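Side-chain contacts in GH26C (Muricauda sp. MAR_2010_75, PDB 6Q78), which probably hydrolyses the internal beta-1,4-mannosidic linkages of mannans, as a mannan endo-1,4-beta-mannosidase of glycoside hydrolase family 26: residues M174-F177 with Q178-A182; E191-D194 with Y195-K199. All blocks are in the same frame, centred on the assembly; numbering follows the deposited sequence.

Contact 1 of 2, residues M174-F177 with Q178-A182; sequences MTQF and QRENA
Gln178 and Thr175 grip each other in both directions at the start of helix 176-186. The backbone N of Gln178 donates to Thr175 OG1 at 3.1 Å. In return Gln178 OE1 accepts from Thr175 N, also at 3.1 Å, a nearly straight bond (169°) in which the donor stands above the carbonyl plane. Threonine suits the N-cap because OG1, held between its own backbone N and carbonyl carbon (chi1 70°), faces the first turn. With an alanine here instead of Gln178, Thr175 N would probably be left without its OE1 acceptor and the cap with just one of its two bonds. One residue on, Arg179 folds back over the first segment: its CG meets Met174 CG at 3.5 Å, and one face of its guanidinium lies over Gln176 CA. The bend at chi3 turns the group back along the chain, and NH1 bonds Thr171 O. Glu180 N closes a helical turn on Gln176 O, while the ends of the two side chains pass at a slant; Glu180 OE2 rests 3.4 Å from Gln176 CG, a van der Waals approach of a carboxylate oxygen to a methylene, between polar side chains that suit an exposed place. Asn181 then reaches back to Phe177: ND2 donates to Phe177 O at 2.9 Å, in the carbonyl plane and on a lone pair, adding to a weak bond from Asn181 N. The same ND2 sits over one face of the Phe177 ring, whose plane is 24° from that of the amide; Phe164 meets this ring edge-to-face. The reciprocal pairing of Thr175 and Gln178 is a capping box, the classic N-terminal start of an alpha-helix.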
ATOM      1  N   MET A 174     -20.510   7.459  10.315  1.00 19.71           N
ATOM      2  CA  MET A 174     -21.207   6.434  11.078  1.00 16.44           C
ATOM      3  C   MET A 174     -21.717   6.989  12.409  1.00 18.75           C
ATOM      4  O   MET A 174     -21.470   8.144  12.762  1.00 21.38           O
ATOM      5  CB  MET A 174     -20.333   5.191  11.257  1.00 24.74           C
ATOM      6  CG  MET A 174     -19.124   5.447  12.084  1.00 16.14           C
ATOM      7  SD  MET A 174     -17.985   4.027  12.101  1.00 20.53           S
ATOM      8  CE  MET A 174     -17.237   4.205  10.613  1.00 10.20           C
ATOM      9  N   THR A 175     -22.442   6.158  13.160  1.00 17.96           N
ATOM     10  CA  THR A 175     -22.951   6.600  14.449  1.00 18.39           C
ATOM     11  C   THR A 175     -21.861   6.535  15.514  1.00 19.06           C
ATOM     12  O   THR A 175     -20.817   5.892  15.339  1.00 15.75           O
ATOM     13  CB  THR A 175     -24.125   5.732  14.907  1.00 20.87           C
ATOM     14  OG1 THR A 175     -23.657   4.431  15.261  1.00 18.87           O
ATOM     15  CG2 THR A 175     -25.129   5.577  13.771  1.00 19.15           C
ATOM     16  N   GLN A 176     -22.115   7.226  16.626  1.00 23.79           N
ATOM     17  CA  GLN A 176     -21.196   7.164  17.756  1.00 19.51           C
ATOM     18  C   GLN A 176     -21.022   5.729  18.241  1.00 17.25           C
ATOM     19  O   GLN A 176     -19.896   5.298  18.538  1.00 18.24           O
ATOM     20  CB  GLN A 176     -21.695   8.056  18.897  1.00 22.47           C
ATOM     21  CG  GLN A 176     -20.743   8.072  20.078  1.00 22.95           C
ATOM     22  CD  GLN A 176     -21.301   8.823  21.274  1.00 32.78           C
ATOM     23  OE1 GLN A 176     -21.253   8.339  22.406  1.00 47.51           O
ATOM     24  NE2 GLN A 176     -21.842  10.006  21.027  1.00 42.35           N
ATOM     25  N   PHE A 177     -22.123   4.969  18.322  1.00 16.12           N
ATOM     26  CA  PHE A 177     -21.998   3.584  18.760  1.00 18.46           C
ATOM     27  C   PHE A 177     -21.103   2.789  17.817  1.00 17.51           C
ATOM     28  O   PHE A 177     -20.262   1.999  18.260  1.00 15.35           O
ATOM     29  CB  PHE A 177     -23.366   2.914  18.876  1.00 16.88           C
ATOM     30  CG  PHE A 177     -23.276   1.428  19.105  1.00 18.89           C
ATOM     31  CD1 PHE A 177     -23.197   0.917  20.396  1.00 21.37           C
ATOM     32  CD2 PHE A 177     -23.251   0.553  18.037  1.00 21.02           C
ATOM     33  CE1 PHE A 177     -23.089  -0.445  20.603  1.00 26.95           C
ATOM     34  CE2 PHE A 177     -23.144  -0.817  18.253  1.00 22.13           C
ATOM     35  CZ  PHE A 177     -23.065  -1.306  19.531  1.00 22.43           C
ATOM     36  N   GLN A 178     -21.275   2.965  16.511  1.00 14.53           N
ATOM     37  CA  GLN A 178     -20.445   2.210  15.571  1.00 13.09           C
ATOM     38  C   GLN A 178     -18.966   2.576  15.713  1.00 13.38           C
ATOM     39  O   GLN A 178     -18.098   1.698  15.776  1.00 14.87           O
ATOM     40  CB  GLN A 178     -20.946   2.456  14.150  1.00 17.02           C
ATOM     41  CG  GLN A 178     -22.268   1.764  13.914  1.00 16.86           C
ATOM     42  CD  GLN A 178     -23.052   2.314  12.753  1.00 21.36           C
ATOM     43  OE1 GLN A 178     -22.638   3.259  12.101  1.00 23.12           O
ATOM     44  NE2 GLN A 178     -24.215   1.714  12.494  1.00 25.44           N
ATOM     45  N   ARG A 179     -18.663   3.878  15.733  1.00 15.90           N
ATOM     46  CA  ARG A 179     -17.286   4.339  15.909  1.00 16.61           C
ATOM     47  C   ARG A 179     -16.635   3.681  17.118  1.00 14.35           C
ATOM     48  O   ARG A 179     -15.493   3.210  17.049  1.00 17.39           O
ATOM     49  CB  ARG A 179     -17.297   5.847  16.181  1.00 30.15           C
ATOM     50  CG  ARG A 179     -17.702   6.701  15.026  1.00 32.53           C
ATOM     51  CD  ARG A 179     -17.261   8.147  15.249  1.00 22.13           C
ATOM     52  NE  ARG A 179     -18.064   8.861  16.212  1.00 34.70           N
ATOM     53  CZ  ARG A 179     -19.130   9.584  15.894  1.00 32.05           C
ATOM     54  NH1 ARG A 179     -19.535   9.679  14.626  1.00 28.96           N
ATOM     55  NH2 ARG A 179     -19.789  10.206  16.850  1.00 31.02           N
ATOM     56  N   GLU A 180     -17.344   3.678  18.243  1.00 16.24           N
ATOM     57  CA  GLU A 180     -16.758   3.280  19.513  1.00 16.83           C
ATOM     58  C   GLU A 180     -16.690   1.772  19.688  1.00 18.65           C
ATOM     59  O   GLU A 180     -15.951   1.297  20.553  1.00 18.77           O
ATOM     60  CB  GLU A 180     -17.506   3.960  20.666  1.00 24.07           C
ATOM     61  CG  GLU A 180     -17.256   5.466  20.652  1.00 21.07           C
ATOM     62  CD  GLU A 180     -17.951   6.216  21.780  1.00 36.96           C
ATOM     63  OE1 GLU A 180     -18.583   5.574  22.650  1.00 35.67           O
ATOM     64  OE2 GLU A 180     -17.862   7.466  21.779  1.00 41.94           O
ATOM     65  N   ASN A 181     -17.399   1.004  18.869  1.00 15.21           N
ATOM     66  CA  ASN A 181     -17.476  -0.431  19.096  1.00 17.04           C
ATOM     67  C   ASN A 181     -17.128  -1.300  17.897  1.00 13.36           C
ATOM     68  O   ASN A 181     -17.026  -2.518  18.064  1.00 13.31           O
ATOM     69  CB  ASN A 181     -18.877  -0.820  19.585  1.00 14.07           C
ATOM     70  CG  ASN A 181     -19.184  -0.230  20.940  1.00 18.12           C
ATOM     71  OD1 ASN A 181     -18.824  -0.805  21.960  1.00 21.39           O
ATOM     72  ND2 ASN A 181     -19.804   0.957  20.959  1.00 18.06           N
ATOM     73  N   ALA A 182     -16.910  -0.731  16.708  1.00 11.91           N
ATOM     74  CA  ALA A 182     -16.673  -1.561  15.532  1.00 10.68           C
ATOM     75  C   ALA A 182     -15.463  -2.469  15.705  1.00 12.02           C
ATOM     76  O   ALA A 182     -15.552  -3.674  15.447  1.00 10.57           O
ATOM     77  CB  ALA A 182     -16.544  -0.669  14.298  1.00 12.95           C
TER

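Contact 2 of 2, residues E191-D194 with Y195-K199; sequences ENHD and YYKQK
Lys197 runs out between two side chains of the preceding turn, His193 and Asp194, and its direction sets the character of the contact. With Asp194 it lies side by side, both pointing the same way, and the ends meet in a long salt bridge of 3.5 Å between Asp194 OD2 and Lys197 NZ. The methylene before the amine comes nearer still, Lys197 CE standing 3.1 Å from Asp194 OD2. A bend at chi3 (-64°) turns the end of the lysine toward the carboxylate. With His193 the lysine crosses obliquely: Lys197 CG lies over one face of the imidazole, offset toward its rim, and CD comes to 3.9 Å from His193 NE2. The long aliphatic stem of a lysine can thus pack against a ring while its amine meets an acid. With CG turned opposite the backbone N (chi1 -177°), the imidazole of His193 is set beside its own carbonyl carbon, where the lysine stem passes over its face; ND1 is used elsewhere, bonding Ile186 O, and Phe251 of helix 242-259 meets the ring. The tyrosines lean differently. Tyr195 CB touches Asn192 O at 3.3 Å, that oxygen lying at the ring's edge, before the ring leads away to bring OH to Asp123. Tyr196 directs its ring toward helix 242-259 and its OH to Thr252. Along the backbone, Tyr196 N bonds Asn192 O at 2.9 Å, and Lys197 N and Gln198 N bond His193 O and Asp194 O. Asn192 makes no side-chain cap; its ND2 goes to Ser185 instead, and a water spans Glu191 O and Tyr195 N. Asp194, in the first turn of helix 193-208, probably interacts favourably with the helix dipole, while the nearby Lys197 amine would tend to disfavour a proton on His193.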
ATOM      1  N   GLU A 191     -19.126  -9.480  19.099  1.00 13.16           N
ATOM      2  CA  GLU A 191     -20.346  -9.964  18.465  1.00 14.31           C
ATOM      3  C   GLU A 191     -20.224 -10.056  16.950  1.00 13.64           C
ATOM      4  O   GLU A 191     -21.028 -10.754  16.313  1.00 13.50           O
ATOM      5  CB  GLU A 191     -21.551  -9.133  18.911  1.00 15.67           C
ATOM      6  CG  GLU A 191     -21.483  -7.701  18.448  1.00 15.19           C
ATOM      7  CD  GLU A 191     -22.758  -6.935  18.755  0.26 22.07           C
ATOM      8  OE1 GLU A 191     -23.800  -7.241  18.141  0.64 31.63           O
ATOM      9  OE2 GLU A 191     -22.718  -6.032  19.615  0.84 35.21           O
ATOM     10  N   ASN A 192     -19.221  -9.405  16.360  1.00 11.98           N
ATOM     11  CA  ASN A 192     -19.008  -9.471  14.917  1.00 11.37           C
ATOM     12  C   ASN A 192     -17.765 -10.270  14.528  1.00 10.99           C
ATOM     13  O   ASN A 192     -17.260 -10.140  13.399  1.00 10.94           O
ATOM     14  CB  ASN A 192     -18.941  -8.058  14.322  1.00 10.94           C
ATOM     15  CG  ASN A 192     -20.272  -7.335  14.424  1.00 13.84           C
ATOM     16  OD1 ASN A 192     -21.317  -7.943  14.226  1.00 16.94           O
ATOM     17  ND2 ASN A 192     -20.244  -6.054  14.798  1.00 13.22           N
ATOM     18  N   HIS A 193     -17.278 -11.144  15.410  1.00 11.39           N
ATOM     19  CA  HIS A 193     -16.036 -11.862  15.123  1.00 11.10           C
ATOM     20  C   HIS A 193     -16.223 -12.895  14.014  1.00 11.81           C
ATOM     21  O   HIS A 193     -15.361 -13.021  13.137  1.00 10.53           O
ATOM     22  CB  HIS A 193     -15.520 -12.500  16.421  1.00 11.66           C
ATOM     23  CG  HIS A 193     -14.214 -13.205  16.266  1.00 11.52           C
ATOM     24  ND1 HIS A 193     -13.070 -12.556  15.857  1.00 10.98           N
ATOM     25  CD2 HIS A 193     -13.866 -14.498  16.473  1.00 13.38           C
ATOM     26  CE1 HIS A 193     -12.069 -13.424  15.809  1.00 11.56           C
ATOM     27  NE2 HIS A 193     -12.526 -14.605  16.203  1.00 13.64           N
ATOM     28  N   ASP A 194     -17.325 -13.650  14.028  1.00 12.66           N
ATOM     29  CA  ASP A 194     -17.565 -14.591  12.938  1.00 11.65           C
ATOM     30  C   ASP A 194     -17.761 -13.862  11.615  1.00 10.90           C
ATOM     31  O   ASP A 194     -17.258 -14.306  10.574  1.00 12.01           O
ATOM     32  CB  ASP A 194     -18.781 -15.457  13.258  1.00 12.97           C
ATOM     33  CG  ASP A 194     -18.478 -16.528  14.286  1.00 21.93           C
ATOM     34  OD1 ASP A 194     -19.427 -16.993  14.958  1.00 33.85           O
ATOM     35  OD2 ASP A 194     -17.299 -16.893  14.437  1.00 33.04           O
ATOM     36  N   TYR A 195     -18.462 -12.719  11.639  1.00 11.66           N
ATOM     37  CA  TYR A 195     -18.577 -11.875  10.449  1.00 11.20           C
ATOM     38  C   TYR A 195     -17.203 -11.499   9.907  1.00 10.06           C
ATOM     39  O   TYR A 195     -16.952 -11.546   8.683  1.00 10.15           O
ATOM     40  CB  TYR A 195     -19.330 -10.607  10.855  1.00 11.97           C
ATOM     41  CG  TYR A 195     -19.420  -9.504   9.826  1.00 11.01           C
ATOM     42  CD1 TYR A 195     -18.450  -8.526   9.742  1.00 10.20           C
ATOM     43  CD2 TYR A 195     -20.505  -9.400   8.978  1.00 13.48           C
ATOM     44  CE1 TYR A 195     -18.540  -7.488   8.836  1.00 10.95           C
ATOM     45  CE2 TYR A 195     -20.593  -8.356   8.044  1.00 10.14           C
ATOM     46  CZ  TYR A 195     -19.611  -7.400   8.007  1.00 12.46           C
ATOM     47  OH  TYR A 195     -19.698  -6.364   7.101  1.00 12.09           O
ATOM     48  N   TYR A 196     -16.301 -11.103  10.805  1.00  9.57           N
ATOM     49  CA  TYR A 196     -14.964 -10.703  10.362  1.00  9.05           C
ATOM     50  C   TYR A 196     -14.183 -11.894   9.801  1.00 10.45           C
ATOM     51  O   TYR A 196     -13.487 -11.763   8.781  1.00  9.05           O
ATOM     52  CB  TYR A 196     -14.211 -10.081  11.540  1.00  9.55           C
ATOM     53  CG  TYR A 196     -12.818  -9.642  11.196  1.00  8.67           C
ATOM     54  CD1 TYR A 196     -12.601  -8.765  10.133  1.00  8.19           C
ATOM     55  CD2 TYR A 196     -11.710 -10.101  11.913  1.00  8.80           C
ATOM     56  CE1 TYR A 196     -11.321  -8.336   9.790  1.00  8.11           C
ATOM     57  CE2 TYR A 196     -10.393  -9.660  11.583  1.00  8.46           C
ATOM     58  CZ  TYR A 196     -10.234  -8.789  10.510  1.00  7.98           C
ATOM     59  OH  TYR A 196      -8.999  -8.347  10.107  1.00  9.49           O
ATOM     60  N   LYS A 197     -14.291 -13.064  10.429  1.00  9.74           N
ATOM     61  CA  LYS A 197     -13.638 -14.245   9.871  1.00  9.68           C
ATOM     62  C   LYS A 197     -14.128 -14.519   8.461  1.00 10.00           C
ATOM     63  O   LYS A 197     -13.330 -14.878   7.593  1.00 10.54           O
ATOM     64  CB  LYS A 197     -13.825 -15.457  10.783  1.00 11.04           C
ATOM     65  CG  LYS A 197     -12.975 -15.378  12.059  1.00 13.74           C
ATOM     66  CD  LYS A 197     -13.029 -16.661  12.916  1.00 18.26           C
ATOM     67  CE  LYS A 197     -14.364 -16.985  13.475  1.00 27.24           C
ATOM     68  NZ  LYS A 197     -14.094 -18.209  14.310  1.00 26.36           N
ATOM     69  N   GLN A 198     -15.437 -14.328   8.202  1.00  9.98           N
ATOM     70  CA  GLN A 198     -15.951 -14.549   6.850  1.00  9.73           C
ATOM     71  C   GLN A 198     -15.344 -13.565   5.862  1.00 10.38           C
ATOM     72  O   GLN A 198     -15.057 -13.934   4.716  1.00 10.34           O
ATOM     73  CB  GLN A 198     -17.483 -14.474   6.858  1.00 12.14           C
ATOM     74  CG  GLN A 198     -18.130 -15.039   5.592  1.00 21.90           C
ATOM     75  CD  GLN A 198     -17.997 -14.124   4.389  0.36 11.63           C
ATOM     76  OE1 GLN A 198     -18.185 -12.910   4.485  0.40 10.65           O
ATOM     77  NE2 GLN A 198     -17.656 -14.709   3.238  0.75 27.99           N
ATOM     78  N   LYS A 199     -15.136 -12.313   6.277  1.00  8.54           N
ATOM     79  CA  LYS A 199     -14.479 -11.356   5.379  1.00  8.01           C
ATOM     80  C   LYS A 199     -13.047 -11.781   5.070  1.00  7.76           C
ATOM     81  O   LYS A 199     -12.580 -11.656   3.927  1.00  9.70           O
ATOM     82  CB  LYS A 199     -14.470  -9.956   5.997  1.00  8.29           C
ATOM     83  CG  LYS A 199     -15.843  -9.348   6.277  1.00  8.10           C
ATOM     84  CD  LYS A 199     -16.775  -9.410   5.058  1.00  9.42           C
ATOM     85  CE  LYS A 199     -18.033  -8.561   5.355  1.00 10.51           C
ATOM     86  NZ  LYS A 199     -18.988  -8.577   4.178  1.00 12.46           N
TER
HETATM   87  O   HOH W   1     -20.443 -12.326  13.805  1.00 15.79           O

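How the contacts relate
Both contacts form the opening turns of consecutive helices, 176-186 and 193-208, on the same side of the chain's centre. Their own centres are about 17 Å apart, and their nearest atoms, about 5 Å apart, do not touch. Contact 1 is partly buried, with Met174 and Gln178 shielded and polar Gln176 and Glu180 exposed beside them; contact 2 is a surface contact in which Tyr196 turns inward. Their helix starts differ: a side-chain cap in 174-182, a water and a side-chain salt bridge in 191-199. Ser185 and Phe164 lie near both, connecting their surroundings within this TIM-barrel-clan glycoside hydrolase.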